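PDB 3L5O: uncharacterized protein from DUF364 family from Desulfitobacterium hafniense, which is of unknown function but may take part in heavy-metal chelation and may bind an adenosyl-containing ligand. Local coordinates for residues Val190-Ala195 against Lys200-Leu205. Sequence-based numbering, arbitrary orientation.
Sequences VYITCA and KTLPRL
Ile192 overlaps Leu205 and, more loosely, Leu202, reaching from a strand to one side of a helix. Both of its branches do the touching. Ile192 CG2 meets Leu205 CD1 at 3.7 Å. The longer branch brings Ile192 CD1 to 3.9 Å from Leu205 CB and to 4.2 Å from Leu202 CD1. The delta methyl therefore lies against both leucines, and the side chains run across one another at a slant. CG1 of Ile192 stands anti to its carbonyl carbon (chi1 -57°), which leaves CG2 opposite the backbone N; the two branches reach different atoms of Leu205. Leu202 comes in less directly. Its CB does not point at the strand, but with CG opposite the backbone N (chi1 -178°) the CD1 methyl swings nearer. Leu202 and Leu205 are one helical turn apart and both lie against the same isoleucine, Leu202 by its CD1 methyl and Leu205 by CB and CD1.

The two segments belong to the Rossmann-like part of the protein. Strand 189-193 is an inner strand of the mixed sheet, between 143-147 and 214-218. Helix 202-208 covers one face of it after the short helix 195-199. The contact lies within the beta-alpha-beta crossover from strand 189-193 to the adjacent parallel strand 214-218. Thr193 ends the strand, and its OG1 accepts a capping bond from Ala195 N at 3.1 Å, holding the turn into that short helix. Lys200, with positive phi, follows the helix, and the chain then enters the next one. Ile215 and Leu217 of strand 214-218 extend the apolar layer beside Ile192 and Leu202, while Ile23 of helix 22-29 also touches Leu202.

The three touching residues are buried, and no hydrogen bond crosses between the segments. Helix and strand are thus joined here by aliphatic side chains through van der Waals contact and the burial of apolar surface.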
# COMPACT_ATOMS: atom_id res chain seq x y z
N VAL A 190 8.35 -11.66 5.91
CA VAL A 190 8.67 -10.34 5.36
C VAL A 190 7.42 -9.47 5.28
O VAL A 190 6.37 -9.92 4.84
CB VAL A 190 9.30 -10.47 3.95
CG1 VAL A 190 9.56 -9.11 3.36
CG2 VAL A 190 10.59 -11.28 4.03
N TYR A 191 7.53 -8.24 5.75
CA TYR A 191 6.51 -7.20 5.59
C TYR A 191 7.06 -6.05 4.77
O TYR A 191 8.16 -5.55 5.05
CB TYR A 191 6.09 -6.65 6.97
CG TYR A 191 5.67 -7.73 7.90
CD1 TYR A 191 6.63 -8.50 8.56
CD2 TYR A 191 4.32 -8.02 8.12
CE1 TYR A 191 6.28 -9.53 9.39
CE2 TYR A 191 3.95 -9.06 8.99
CZ TYR A 191 4.95 -9.81 9.61
OH TYR A 191 4.65 -10.86 10.46
N ILE A 192 6.29 -5.58 3.80
CA ILE A 192 6.74 -4.54 2.91
C ILE A 192 5.68 -3.44 2.86
O ILE A 192 4.51 -3.70 2.57
CB ILE A 192 6.98 -5.08 1.48
CG1 ILE A 192 7.99 -6.24 1.46
CG2 ILE A 192 7.48 -3.96 0.54
CD1 ILE A 192 7.92 -7.06 0.16
N THR A 193 6.11 -2.22 3.10
CA THR A 193 5.28 -1.07 2.89
C THR A 193 4.69 -0.95 1.47
O THR A 193 5.35 -1.22 0.45
CB THR A 193 6.03 0.21 3.21
OG1 THR A 193 5.19 1.33 2.90
CG2 THR A 193 7.32 0.40 2.30
N CYS A 194 3.45 -0.51 1.41
CA CYS A 194 2.74 -0.35 0.13
C CYS A 194 3.39 0.81 -0.66
O CYS A 194 3.17 0.91 -1.87
CB CYS A 194 1.26 -0.08 0.39
SG CYS A 194 0.96 1.43 1.35
N ALA A 195 4.22 1.64 -0.01
CA ALA A 195 5.04 2.64 -0.72
C ALA A 195 5.92 2.01 -1.79
O ALA A 195 6.35 2.69 -2.71
CB ALA A 195 5.91 3.46 0.24
N LYS A 200 8.33 1.38 -7.22
CA LYS A 200 8.70 0.27 -8.12
C LYS A 200 9.82 -0.62 -7.58
O LYS A 200 10.45 -1.36 -8.32
CB LYS A 200 9.00 0.76 -9.54
CG LYS A 200 7.81 0.67 -10.54
CD LYS A 200 6.68 1.64 -10.28
CE LYS A 200 7.07 3.08 -10.66
NZ LYS A 200 5.97 4.00 -10.19
N THR A 201 10.02 -0.60 -6.27
CA THR A 201 10.93 -1.55 -5.61
C THR A 201 10.27 -2.89 -5.38
O THR A 201 10.95 -3.90 -5.17
CB THR A 201 11.45 -0.99 -4.26
OG1 THR A 201 10.36 -0.56 -3.44
CG2 THR A 201 12.32 0.23 -4.51
N LEU A 202 8.93 -2.90 -5.42
CA LEU A 202 8.18 -4.08 -5.00
C LEU A 202 8.56 -5.36 -5.76
O LEU A 202 8.78 -6.37 -5.13
CB LEU A 202 6.66 -3.85 -5.07
CG LEU A 202 5.77 -5.00 -4.61
CD1 LEU A 202 5.99 -5.34 -3.15
CD2 LEU A 202 4.29 -4.65 -4.82
N PRO A 203 8.61 -5.37 -7.09
CA PRO A 203 8.87 -6.64 -7.78
C PRO A 203 10.20 -7.27 -7.34
O PRO A 203 10.22 -8.47 -7.08
CB PRO A 203 8.85 -6.26 -9.26
CG PRO A 203 8.04 -4.97 -9.33
CD PRO A 203 8.33 -4.25 -8.04
N ARG A 204 11.27 -6.49 -7.17
CA ARG A 204 12.54 -7.09 -6.76
C ARG A 204 12.45 -7.59 -5.31
O ARG A 204 12.91 -8.67 -4.98
CB ARG A 204 13.71 -6.12 -6.93
CG ARG A 204 15.05 -6.73 -6.49
CD ARG A 204 15.35 -8.05 -7.20
NE ARG A 204 16.63 -8.60 -6.79
CZ ARG A 204 17.09 -9.80 -7.16
NH1 ARG A 204 16.36 -10.58 -7.92
NH2 ARG A 204 18.25 -10.23 -6.71
N LEU A 205 11.79 -6.81 -4.46
CA LEU A 205 11.59 -7.21 -3.08
C LEU A 205 10.86 -8.53 -2.97
O LEU A 205 11.22 -9.37 -2.16
CB LEU A 205 10.82 -6.15 -2.30
CG LEU A 205 11.56 -4.83 -2.08
CD1 LEU A 205 10.67 -3.84 -1.37
CD2 LEU A 205 12.88 -4.98 -1.32